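Local coordinates for putative uncharacterized protein (Chaetomium thermophilum, PDB 4XRI) that probably works as an importin-beta transport receptor, carrying protein cargo into the nucleus and binding a small GTPase, at residues Ala143-Ala148 against Ser182-Thr187; Gly164-Thr169 against Asn176-His181; Asp677-Leu682 against Phe718-Ser723. The protein carries 2 engineered substitutions. All coordinates share one frame; numbering follows the deposited sequence.

Contact 1. Residues Ala143-Ala148 against Ser182-Thr187; sequences ALVRNA and SNAILT. Engineered in segment 143-148: Ala148 (natural residue Val).
Val145 carries this contact: its two methyl groups reach across to Ala184 and Ile185 at the start of helix 182-193, and it loses more surface here than those two residues together. Its side chain sets out toward the other helix, and with CG1 anti to the backbone N (chi1 168°) the isopropyl group straddles the partner. One branch goes to the backbone and the other to a side chain. CG1 lies 3.9 Å from Ala184 O, a van der Waals touch on a main-chain carbonyl, and 4.5 Å from the methyl CB of Ala184. CG2 turns to the other neighbour and meets Ile185 CG1 at 4.0 Å. The Val145 and Ile185 side chains cross at about a right angle, so a methyl meets the flank of the isoleucine chain and not its end. No hydrogen bond joins the two segments; apolar packing does the work, and the nearest CA pair, Val145 CA and Ile185 CA, is 6.2 Å apart.

Ile185 is the buried end of the contact. It also rests on Ile163 of helix 153-168 and on Phe216 and Val217 of helix 214-217. Ala184 is partly exposed, and its side chain comes about 4 Å, between nearest atoms, from a bound glycerol, probably left from crystallisation. Within helix 182-193, Thr187 OG1 and Thr187 N reach Asn183 O from opposite faces of its plane, OG1 at 2.8 Å. Apolar packing between helices that are near in space but separated in sequence by helices 153-168 and 172-178 fits the HEAT-repeat solenoid of importin beta.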
ATOM      1  N   ALA A 143      -0.097  42.067   3.131  1.00 38.00           N
ATOM      2  CA  ALA A 143      -0.501  42.251   4.519  1.00 46.62           C
ATOM      3  C   ALA A 143       0.104  41.171   5.410  1.00 43.29           C
ATOM      4  O   ALA A 143       0.562  41.455   6.516  1.00 41.47           O
ATOM      5  CB  ALA A 143      -2.017  42.250   4.635  1.00 35.60           C
ATOM      6  N   LEU A 144       0.103  39.934   4.920  1.00 40.86           N
ATOM      7  CA  LEU A 144       0.658  38.810   5.667  1.00 35.64           C
ATOM      8  C   LEU A 144       2.165  38.953   5.861  1.00 34.81           C
ATOM      9  O   LEU A 144       2.684  38.715   6.949  1.00 39.70           O
ATOM     10  CB  LEU A 144       0.348  37.489   4.959  1.00 38.11           C
ATOM     11  CG  LEU A 144      -1.116  37.044   4.923  1.00 35.94           C
ATOM     12  CD1 LEU A 144      -1.255  35.737   4.152  1.00 34.47           C
ATOM     13  CD2 LEU A 144      -1.666  36.902   6.334  1.00 33.44           C
ATOM     14  N   VAL A 145       2.860  39.331   4.794  1.00 34.19           N
ATOM     15  CA  VAL A 145       4.303  39.541   4.852  1.00 36.84           C
ATOM     16  C   VAL A 145       4.633  40.695   5.793  1.00 43.30           C
ATOM     17  O   VAL A 145       5.592  40.631   6.563  1.00 41.82           O
ATOM     18  CB  VAL A 145       4.892  39.828   3.450  1.00 39.63           C
ATOM     19  CG1 VAL A 145       6.318  40.342   3.557  1.00 39.40           C
ATOM     20  CG2 VAL A 145       4.837  38.580   2.584  1.00 41.74           C
ATOM     21  N   ARG A 146       3.819  41.743   5.735  1.00 42.53           N
ATOM     22  CA  ARG A 146       3.998  42.901   6.603  1.00 44.86           C
ATOM     23  C   ARG A 146       3.791  42.500   8.061  1.00 38.60           C
ATOM     24  O   ARG A 146       4.597  42.837   8.930  1.00 40.55           O
ATOM     25  CB  ARG A 146       3.034  44.023   6.207  1.00 44.36           C
ATOM     26  CG  ARG A 146       3.319  45.361   6.865  1.00 63.60           C
ATOM     27  CD  ARG A 146       2.338  46.415   6.376  1.00 78.39           C
ATOM     28  NE  ARG A 146       2.372  47.629   7.187  1.00 92.24           N
ATOM     29  CZ  ARG A 146       3.006  48.747   6.844  1.00 97.29           C
ATOM     30  NH1 ARG A 146       2.976  49.800   7.649  1.00 97.10           N
ATOM     31  NH2 ARG A 146       3.665  48.816   5.696  1.00100.88           N
ATOM     32  N   ASN A 147       2.708  41.771   8.320  1.00 36.58           N
ATOM     33  CA  ASN A 147       2.428  41.251   9.654  1.00 37.39           C
ATOM     34  C   ASN A 147       3.566  40.383  10.181  1.00 39.22           C
ATOM     35  O   ASN A 147       3.957  40.492  11.343  1.00 39.15           O
ATOM     36  CB  ASN A 147       1.134  40.435   9.661  1.00 44.31           C
ATOM     37  CG  ASN A 147      -0.099  41.280   9.421  1.00 48.77           C
ATOM     38  OD1 ASN A 147      -0.028  42.507   9.379  1.00 46.62           O
ATOM     39  ND2 ASN A 147      -1.244  40.622   9.277  1.00 49.71           N
ATOM     40  N   ALA A 148       4.091  39.522   9.314  1.00 40.39           N
ATOM     41  CA  ALA A 148       5.142  38.579   9.685  1.00 40.01           C
ATOM     42  C   ALA A 148       6.429  39.290  10.083  1.00 44.13           C
ATOM     43  O   ALA A 148       7.241  38.753  10.833  1.00 47.12           O
ATOM     44  CB  ALA A 148       5.409  37.613   8.539  1.00 40.29           C
ATOM     45  N   SER A 182       7.437  35.792  -4.191  1.00 44.66           N
ATOM     46  CA  SER A 182       8.334  34.718  -3.770  1.00 54.57           C
ATOM     47  C   SER A 182       9.452  35.169  -2.835  1.00 49.95           C
ATOM     48  O   SER A 182       9.631  34.598  -1.761  1.00 48.86           O
ATOM     49  CB  SER A 182       8.943  34.041  -4.997  1.00 55.39           C
ATOM     50  OG  SER A 182       9.665  32.879  -4.630  1.00 66.55           O
ATOM     51  N   ASN A 183      10.201  36.190  -3.238  1.00 46.34           N
ATOM     52  CA  ASN A 183      11.335  36.644  -2.443  1.00 53.89           C
ATOM     53  C   ASN A 183      10.899  37.328  -1.154  1.00 43.91           C
ATOM     54  O   ASN A 183      11.547  37.185  -0.115  1.00 45.97           O
ATOM     55  CB  ASN A 183      12.217  37.592  -3.250  1.00 56.14           C
ATOM     56  CG  ASN A 183      13.490  37.965  -2.513  1.00 67.93           C
ATOM     57  OD1 ASN A 183      13.574  39.021  -1.887  1.00 66.72           O
ATOM     58  ND2 ASN A 183      14.487  37.090  -2.578  1.00 77.53           N
ATOM     59  N   ALA A 184       9.799  38.070  -1.229  1.00 43.49           N
ATOM     60  CA  ALA A 184       9.262  38.766  -0.065  1.00 48.28           C
ATOM     61  C   ALA A 184       8.821  37.769   1.000  1.00 50.77           C
ATOM     62  O   ALA A 184       9.079  37.957   2.191  1.00 51.47           O
ATOM     63  CB  ALA A 184       8.101  39.661  -0.465  1.00 41.62           C
ATOM     64  N   ILE A 185       8.156  36.708   0.558  1.00 46.02           N
ATOM     65  CA  ILE A 185       7.702  35.651   1.452  1.00 49.33           C
ATOM     66  C   ILE A 185       8.881  34.903   2.066  1.00 46.80           C
ATOM     67  O   ILE A 185       8.928  34.683   3.277  1.00 46.43           O
ATOM     68  CB  ILE A 185       6.793  34.656   0.713  1.00 53.00           C
ATOM     69  CG1 ILE A 185       5.471  35.328   0.342  1.00 48.52           C
ATOM     70  CG2 ILE A 185       6.540  33.428   1.570  1.00 52.96           C
ATOM     71  CD1 ILE A 185       4.597  34.483  -0.559  1.00 51.22           C
ATOM     72  N   LEU A 186       9.836  34.524   1.222  1.00 50.69           N
ATOM     73  CA  LEU A 186      11.019  33.800   1.673  1.00 50.04           C
ATOM     74  C   LEU A 186      11.820  34.620   2.677  1.00 48.76           C
ATOM     75  O   LEU A 186      12.301  34.095   3.682  1.00 48.65           O
ATOM     76  CB  LEU A 186      11.904  33.421   0.485  1.00 53.50           C
ATOM     77  CG  LEU A 186      13.212  32.711   0.847  1.00 65.94           C
ATOM     78  CD1 LEU A 186      12.923  31.411   1.584  1.00 63.57           C
ATOM     79  CD2 LEU A 186      14.056  32.458  -0.395  1.00 74.34           C
ATOM     80  N   THR A 187      11.957  35.912   2.399  1.00 45.39           N
ATOM     81  CA  THR A 187      12.683  36.809   3.288  1.00 48.21           C
ATOM     82  C   THR A 187      11.997  36.885   4.649  1.00 48.08           C
ATOM     83  O   THR A 187      12.654  36.860   5.689  1.00 46.68           O
ATOM     84  CB  THR A 187      12.799  38.226   2.690  1.00 52.07           C
ATOM     85  OG1 THR A 187      13.613  38.183   1.510  1.00 57.60           O
ATOM     86  CG2 THR A 187      13.428  39.182   3.688  1.00 52.99           C
TER

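Contact 2. Residues Gly164-Thr169 against Asn176-His181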
ATOM      1  N   GLY A 164       2.442  29.887   5.460  1.00 34.74           N
ATOM      2  CA  GLY A 164       2.822  28.498   5.275  1.00 44.29           C
ATOM      3  C   GLY A 164       1.688  27.658   4.718  1.00 44.98           C
ATOM      4  O   GLY A 164       1.893  26.839   3.824  1.00 41.32           O
ATOM      5  N   PHE A 165       0.488  27.868   5.255  1.00 40.56           N
ATOM      6  CA  PHE A 165      -0.710  27.165   4.799  1.00 41.74           C
ATOM      7  C   PHE A 165      -0.980  27.426   3.325  1.00 38.11           C
ATOM      8  O   PHE A 165      -1.316  26.514   2.568  1.00 46.69           O
ATOM      9  CB  PHE A 165      -1.933  27.584   5.624  1.00 40.58           C
ATOM     10  CG  PHE A 165      -1.942  27.043   7.024  1.00 47.88           C
ATOM     11  CD1 PHE A 165      -1.007  26.106   7.430  1.00 51.59           C
ATOM     12  CD2 PHE A 165      -2.900  27.463   7.933  1.00 37.77           C
ATOM     13  CE1 PHE A 165      -1.021  25.607   8.715  1.00 51.14           C
ATOM     14  CE2 PHE A 165      -2.922  26.963   9.219  1.00 42.78           C
ATOM     15  CZ  PHE A 165      -1.980  26.032   9.611  1.00 51.35           C
ATOM     16  N   ILE A 166      -0.830  28.684   2.928  1.00 39.74           N
ATOM     17  CA  ILE A 166      -1.073  29.103   1.556  1.00 38.07           C
ATOM     18  C   ILE A 166      -0.006  28.555   0.607  1.00 43.37           C
ATOM     19  O   ILE A 166      -0.322  28.057  -0.474  1.00 41.86           O
ATOM     20  CB  ILE A 166      -1.122  30.640   1.457  1.00 36.49           C
ATOM     21  CG1 ILE A 166      -2.379  31.168   2.152  1.00 35.63           C
ATOM     22  CG2 ILE A 166      -1.093  31.091   0.008  1.00 36.70           C
ATOM     23  CD1 ILE A 166      -2.416  32.674   2.302  1.00 36.35           C
ATOM     24  N   CYS A 167       1.255  28.627   1.025  1.00 40.81           N
ATOM     25  CA  CYS A 167       2.364  28.199   0.178  1.00 44.04           C
ATOM     26  C   CYS A 167       2.459  26.681   0.030  1.00 44.90           C
ATOM     27  O   CYS A 167       2.988  26.187  -0.962  1.00 45.57           O
ATOM     28  CB  CYS A 167       3.687  28.745   0.722  1.00 43.12           C
ATOM     29  SG  CYS A 167       3.957  30.500   0.382  1.00 47.20           S
ATOM     30  N   GLU A 168       1.949  25.939   1.010  1.00 42.95           N
ATOM     31  CA  GLU A 168       2.043  24.482   0.963  1.00 45.33           C
ATOM     32  C   GLU A 168       0.967  23.887   0.065  1.00 49.55           C
ATOM     33  O   GLU A 168       1.086  22.746  -0.385  1.00 45.46           O
ATOM     34  CB  GLU A 168       1.938  23.876   2.366  1.00 41.32           C
ATOM     35  CG  GLU A 168       0.532  23.812   2.927  1.00 50.53           C
ATOM     36  CD  GLU A 168       0.457  23.039   4.235  1.00 60.02           C
ATOM     37  OE1 GLU A 168      -0.544  23.203   4.967  1.00 65.23           O
ATOM     38  OE2 GLU A 168       1.392  22.265   4.529  1.00 61.03           O
ATOM     39  N   THR A 169      -0.082  24.665  -0.188  1.00 47.88           N
ATOM     40  CA  THR A 169      -1.198  24.206  -1.005  1.00 50.88           C
ATOM     41  C   THR A 169      -0.732  23.830  -2.403  1.00 53.05           C
ATOM     42  O   THR A 169      -0.344  24.685  -3.195  1.00 55.12           O
ATOM     43  CB  THR A 169      -2.303  25.270  -1.112  1.00 53.18           C
ATOM     44  OG1 THR A 169      -2.799  25.579   0.197  1.00 51.82           O
ATOM     45  CG2 THR A 169      -3.448  24.761  -1.977  1.00 40.87           C
ATOM     46  N   ASN A 176       1.180  29.803  -8.976  1.00 47.03           N
ATOM     47  CA  ASN A 176       1.473  30.780 -10.016  1.00 48.43           C
ATOM     48  C   ASN A 176       1.072  32.191  -9.606  1.00 46.08           C
ATOM     49  O   ASN A 176       1.748  33.159  -9.950  1.00 48.29           O
ATOM     50  CB  ASN A 176       0.765  30.398 -11.317  1.00 46.90           C
ATOM     51  CG  ASN A 176       1.082  31.349 -12.452  1.00 60.92           C
ATOM     52  OD1 ASN A 176       2.229  31.760 -12.632  1.00 64.29           O
ATOM     53  ND2 ASN A 176       0.062  31.708 -13.224  1.00 58.59           N
ATOM     54  N   SER A 177      -0.027  32.304  -8.865  1.00 50.98           N
ATOM     55  CA  SER A 177      -0.495  33.605  -8.395  1.00 47.71           C
ATOM     56  C   SER A 177       0.429  34.167  -7.318  1.00 49.53           C
ATOM     57  O   SER A 177       0.449  35.374  -7.074  1.00 49.85           O
ATOM     58  CB  SER A 177      -1.922  33.503  -7.855  1.00 45.14           C
ATOM     59  OG  SER A 177      -1.946  32.921  -6.565  1.00 54.44           O
ATOM     60  N   LEU A 178       1.193  33.287  -6.678  1.00 44.83           N
ATOM     61  CA  LEU A 178       2.095  33.688  -5.600  1.00 50.33           C
ATOM     62  C   LEU A 178       3.475  34.079  -6.117  1.00 58.26           C
ATOM     63  O   LEU A 178       4.265  34.677  -5.388  1.00 55.64           O
ATOM     64  CB  LEU A 178       2.246  32.558  -4.577  1.00 46.70           C
ATOM     65  CG  LEU A 178       1.055  32.176  -3.702  1.00 42.88           C
ATOM     66  CD1 LEU A 178       1.379  30.923  -2.896  1.00 42.09           C
ATOM     67  CD2 LEU A 178       0.683  33.329  -2.783  1.00 42.16           C
ATOM     68  N   VAL A 179       3.748  33.730  -7.374  1.00 56.84           N
ATOM     69  CA  VAL A 179       5.082  33.823  -7.976  1.00 62.73           C
ATOM     70  C   VAL A 179       5.778  35.157  -7.727  1.00 60.89           C
ATOM     71  O   VAL A 179       6.971  35.198  -7.421  1.00 62.69           O
ATOM     72  CB  VAL A 179       5.003  33.579  -9.502  1.00 61.98           C
ATOM     73  CG1 VAL A 179       6.199  34.188 -10.226  1.00 63.68           C
ATOM     74  CG2 VAL A 179       4.904  32.090  -9.792  1.00 49.72           C
ATOM     75  N   GLY A 180       5.024  36.243  -7.848  1.00 57.31           N
ATOM     76  CA  GLY A 180       5.581  37.574  -7.689  1.00 54.03           C
ATOM     77  C   GLY A 180       5.966  37.929  -6.264  1.00 59.98           C
ATOM     78  O   GLY A 180       6.736  38.863  -6.037  1.00 65.81           O
ATOM     79  N   HIS A 181       5.430  37.189  -5.298  1.00 56.47           N
ATOM     80  CA  HIS A 181       5.700  37.459  -3.887  1.00 53.40           C
ATOM     81  C   HIS A 181       6.797  36.564  -3.320  1.00 47.51           C
ATOM     82  O   HIS A 181       7.059  36.583  -2.118  1.00 49.53           O
ATOM     83  CB  HIS A 181       4.431  37.275  -3.051  1.00 57.67           C
ATOM     84  CG  HIS A 181       3.347  38.259  -3.361  1.00 60.79           C
ATOM     85  ND1 HIS A 181       3.355  39.551  -2.879  1.00 56.05           N
ATOM     86  CD2 HIS A 181       2.212  38.136  -4.089  1.00 62.06           C
ATOM     87  CE1 HIS A 181       2.276  40.184  -3.305  1.00 64.16           C
ATOM     88  NE2 HIS A 181       1.566  39.348  -4.042  1.00 66.19           N
TER
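No ring or other flat side-chain group enters the join where Ile166 and Cys167 meet Leu178. The Phe165 side chain packs on Gln118, Gln122 and Ala125 of helix 114-131, while the His181 side chain touches Met141 and its ND1 is hydrogen-bonded to a glycerol, probably from crystallisation. What remains is an apolar junction in the HEAT-repeat solenoid, between the last turn of helix 153-168 and the C-terminal part of helix 172-178.

Leu178 gives up the most surface. Its side chain heads toward the other helix and presents its forked end, both methyls of which straddle one methyl of Ile166: CD1 comes within 3.8 Å of Ile166 CG2, and CD2 within 4.0 Å of the same atom. Ile166 offers that branch because CG2 stands anti to its backbone N, while CG1 lies beside that N (chi1 -69°). The sulfur of Cys167 adds a looser touch, SG to Leu178 CD1 at 4.2 Å. Met141 of helix 140-150 packs on both Ile166 and Leu178, and Phe216 on both Cys167 and Leu178, so the junction is buried.

At the end of segment 164-169, Thr169 OG1 donates to Phe165 O at 2.9 Å, lying in the plane of that carbonyl.

Contact 3. Residues Asp677-Leu682 against Phe718-Ser723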
ATOM      1  N   ASP A 677     -12.494 -19.716 -13.329  1.00 34.55           N
ATOM      2  CA  ASP A 677     -12.059 -20.999 -12.788  1.00 40.20           C
ATOM      3  C   ASP A 677     -12.937 -22.145 -13.279  1.00 41.80           C
ATOM      4  O   ASP A 677     -12.435 -23.155 -13.769  1.00 46.56           O
ATOM      5  CB  ASP A 677     -12.064 -20.966 -11.258  1.00 44.16           C
ATOM      6  CG  ASP A 677     -11.014 -20.038 -10.693  1.00 49.13           C
ATOM      7  OD1 ASP A 677      -9.933 -19.928 -11.307  1.00 58.15           O
ATOM      8  OD2 ASP A 677     -11.269 -19.422  -9.636  1.00 47.88           O
ATOM      9  N   VAL A 678     -14.248 -21.975 -13.142  1.00 42.84           N
ATOM     10  CA  VAL A 678     -15.206 -23.020 -13.483  1.00 41.33           C
ATOM     11  C   VAL A 678     -15.203 -23.358 -14.976  1.00 39.16           C
ATOM     12  O   VAL A 678     -15.244 -24.531 -15.349  1.00 40.87           O
ATOM     13  CB  VAL A 678     -16.632 -22.614 -13.049  1.00 45.28           C
ATOM     14  CG1 VAL A 678     -17.677 -23.501 -13.708  1.00 42.26           C
ATOM     15  CG2 VAL A 678     -16.758 -22.679 -11.531  1.00 46.72           C
ATOM     16  N   THR A 679     -15.147 -22.337 -15.826  1.00 39.63           N
ATOM     17  CA  THR A 679     -15.169 -22.553 -17.269  1.00 43.46           C
ATOM     18  C   THR A 679     -13.873 -23.191 -17.759  1.00 45.20           C
ATOM     19  O   THR A 679     -13.881 -24.005 -18.683  1.00 39.08           O
ATOM     20  CB  THR A 679     -15.406 -21.240 -18.040  1.00 42.61           C
ATOM     21  OG1 THR A 679     -14.413 -20.275 -17.669  1.00 44.61           O
ATOM     22  CG2 THR A 679     -16.785 -20.688 -17.729  1.00 35.48           C
ATOM     23  N   ARG A 680     -12.760 -22.821 -17.136  1.00 44.66           N
ATOM     24  CA  ARG A 680     -11.466 -23.380 -17.506  1.00 43.74           C
ATOM     25  C   ARG A 680     -11.308 -24.803 -16.978  1.00 44.03           C
ATOM     26  O   ARG A 680     -10.722 -25.659 -17.642  1.00 45.88           O
ATOM     27  CB  ARG A 680     -10.331 -22.493 -16.987  1.00 45.04           C
ATOM     28  CG  ARG A 680     -10.211 -21.164 -17.716  1.00 52.95           C
ATOM     29  CD  ARG A 680      -9.208 -20.232 -17.050  1.00 60.17           C
ATOM     30  NE  ARG A 680      -7.840 -20.736 -17.128  1.00 70.57           N
ATOM     31  CZ  ARG A 680      -7.054 -20.604 -18.193  1.00 77.85           C
ATOM     32  NH1 ARG A 680      -7.503 -19.986 -19.277  1.00 79.53           N
ATOM     33  NH2 ARG A 680      -5.822 -21.093 -18.175  1.00 78.40           N
ATOM     34  N   SER A 681     -11.842 -25.052 -15.785  1.00 42.66           N
ATOM     35  CA  SER A 681     -11.702 -26.355 -15.143  1.00 45.58           C
ATOM     36  C   SER A 681     -12.681 -27.385 -15.698  1.00 44.96           C
ATOM     37  O   SER A 681     -12.342 -28.561 -15.835  1.00 45.96           O
ATOM     38  CB  SER A 681     -11.891 -26.229 -13.630  1.00 46.24           C
ATOM     39  OG  SER A 681     -10.889 -25.406 -13.057  1.00 50.91           O
ATOM     40  N   LEU A 682     -13.896 -26.946 -16.008  1.00 38.65           N
ATOM     41  CA  LEU A 682     -14.933 -27.854 -16.488  1.00 39.88           C
ATOM     42  C   LEU A 682     -14.961 -27.920 -18.009  1.00 47.29           C
ATOM     43  O   LEU A 682     -15.450 -28.889 -18.586  1.00 48.43           O
ATOM     44  CB  LEU A 682     -16.308 -27.431 -15.960  1.00 48.00           C
ATOM     45  CG  LEU A 682     -16.749 -27.917 -14.574  1.00 51.01           C
ATOM     46  CD1 LEU A 682     -15.753 -27.532 -13.494  1.00 57.99           C
ATOM     47  CD2 LEU A 682     -18.130 -27.361 -14.247  1.00 50.47           C
ATOM     48  N   PHE A 718     -14.784 -13.281 -20.429  1.00 33.03           N
ATOM     49  CA  PHE A 718     -15.342 -13.477 -21.768  1.00 32.40           C
ATOM     50  C   PHE A 718     -14.476 -14.435 -22.576  1.00 39.38           C
ATOM     51  O   PHE A 718     -14.982 -15.289 -23.298  1.00 33.61           O
ATOM     52  CB  PHE A 718     -15.470 -12.144 -22.518  1.00 31.86           C
ATOM     53  CG  PHE A 718     -16.606 -11.282 -22.044  1.00 30.79           C
ATOM     54  CD1 PHE A 718     -17.665 -11.823 -21.334  1.00 32.19           C
ATOM     55  CD2 PHE A 718     -16.617  -9.925 -22.323  1.00 34.50           C
ATOM     56  CE1 PHE A 718     -18.709 -11.023 -20.906  1.00 29.03           C
ATOM     57  CE2 PHE A 718     -17.657  -9.122 -21.898  1.00 36.68           C
ATOM     58  CZ  PHE A 718     -18.704  -9.671 -21.187  1.00 37.38           C
ATOM     59  N   GLY A 719     -13.165 -14.281 -22.441  1.00 31.77           N
ATOM     60  CA  GLY A 719     -12.214 -15.123 -23.138  1.00 31.06           C
ATOM     61  C   GLY A 719     -12.315 -16.572 -22.715  1.00 35.05           C
ATOM     62  O   GLY A 719     -12.293 -17.471 -23.551  1.00 37.23           O
ATOM     63  N   ASP A 720     -12.432 -16.797 -21.411  1.00 38.15           N
ATOM     64  CA  ASP A 720     -12.561 -18.148 -20.870  1.00 38.15           C
ATOM     65  C   ASP A 720     -13.867 -18.817 -21.290  1.00 36.13           C
ATOM     66  O   ASP A 720     -13.889 -20.011 -21.602  1.00 39.29           O
ATOM     67  CB  ASP A 720     -12.461 -18.121 -19.344  1.00 38.39           C
ATOM     68  CG  ASP A 720     -11.095 -17.681 -18.858  1.00 38.17           C
ATOM     69  OD1 ASP A 720     -10.086 -18.126 -19.441  1.00 41.57           O
ATOM     70  OD2 ASP A 720     -11.028 -16.891 -17.896  1.00 40.80           O
ATOM     71  N   ILE A 721     -14.950 -18.045 -21.299  1.00 32.30           N
ATOM     72  CA  ILE A 721     -16.252 -18.559 -21.704  1.00 31.90           C
ATOM     73  C   ILE A 721     -16.238 -18.952 -23.180  1.00 31.95           C
ATOM     74  O   ILE A 721     -16.763 -20.002 -23.561  1.00 39.48           O
ATOM     75  CB  ILE A 721     -17.365 -17.527 -21.450  1.00 34.87           C
ATOM     76  CG1 ILE A 721     -17.618 -17.391 -19.947  1.00 35.49           C
ATOM     77  CG2 ILE A 721     -18.650 -17.927 -22.163  1.00 25.52           C
ATOM     78  CD1 ILE A 721     -18.589 -16.289 -19.592  1.00 36.30           C
ATOM     79  N   ALA A 722     -15.622 -18.105 -24.001  1.00 35.54           N
ATOM     80  CA  ALA A 722     -15.495 -18.364 -25.433  1.00 34.53           C
ATOM     81  C   ALA A 722     -14.776 -19.686 -25.687  1.00 39.24           C
ATOM     82  O   ALA A 722     -15.184 -20.475 -26.540  1.00 35.75           O
ATOM     83  CB  ALA A 722     -14.757 -17.220 -26.118  1.00 28.76           C
ATOM     84  N   SER A 723     -13.699 -19.916 -24.942  1.00 38.58           N
ATOM     85  CA  SER A 723     -12.940 -21.157 -25.048  1.00 41.33           C
ATOM     86  C   SER A 723     -13.783 -22.361 -24.651  1.00 37.57           C
ATOM     87  O   SER A 723     -13.682 -23.431 -25.253  1.00 40.35           O
ATOM     88  CB  SER A 723     -11.684 -21.100 -24.172  1.00 45.18           C
ATOM     89  OG  SER A 723     -10.688 -20.284 -24.755  1.00 51.61           O
TER
HETATM   90  O   HOH W   1     -12.142 -21.840 -20.675  1.00 51.17           O
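Arg680 and Asp720 meet obliquely at one side of this helix pair, and Thr679 crosses Asp720 at about a right angle next to them. Arg680 does not set out straight at its partner. Its chain bends at chi3 (66°), bringing the guanidinium round so that NH1 donates to Asp720 OD1 at 3.2 Å, a salt bridge with a nearly straight hydrogen bond. OD1 lies at the guanidinium edge, close to its plane, and is approached on its syn side from somewhat out of the carboxylate plane. The two flat groups are turned 64° apart, with one hydrogen bond and not a flat two-pronged pairing. The arginine methylenes also lie against the carboxylate, with CD 3.3 Å from OD1. The other oxygen, OD2, accepts from Ser676 OG.

With an alanine at Asp720, Arg680 would probably lose its salt-bridge mate in this contact and Ser676 OG its carboxylate partner, and the guanidinium would be freer to turn.

Thr679 points its side chain at the neighbouring helix. Its OG1 hydrogen-bonds back to Val675 O and Ser676 O, which share its one proton, and rests 3.4 Å from Asp720 CB, while CG2 packs on Ile721 CG1 at 4.1 Å. A water donates to Asp720 O at 2.7 Å and, weakly, to Thr679 O, bridging the backbones. The segment axes approach to 8.7 Å and run in the same general direction, crossing at 27°. Helix 690-701, between them in sequence, touches Ile721. Such side-by-side packing of helices running the same way is characteristic of alpha solenoids, here the HEAT-repeat superhelix of importin beta.

Overall arrangement
From the N terminus, helix 140-150 opens the loop that contact 1 closes at helix 182-193, with 33 residues between its segments. Within it lies contact 2, a tighter closure with six residues between its segments, linking helix 153-168 to helix 172-178. The two are nested and physically continuous: Leu144 CD1 touches Ile166 CD1 at 3.8 Å, and their centres are about 11 Å apart. Together they knit four consecutive helices into one block of the solenoid. Contact 3 follows in series, closing a loop with 35 residues between its segments and joining helix 665-682 to helix 711-725 on the opposite side of the chain's centre, about 66 Å from contact 1 and 56 Å from contact 2, centre to centre.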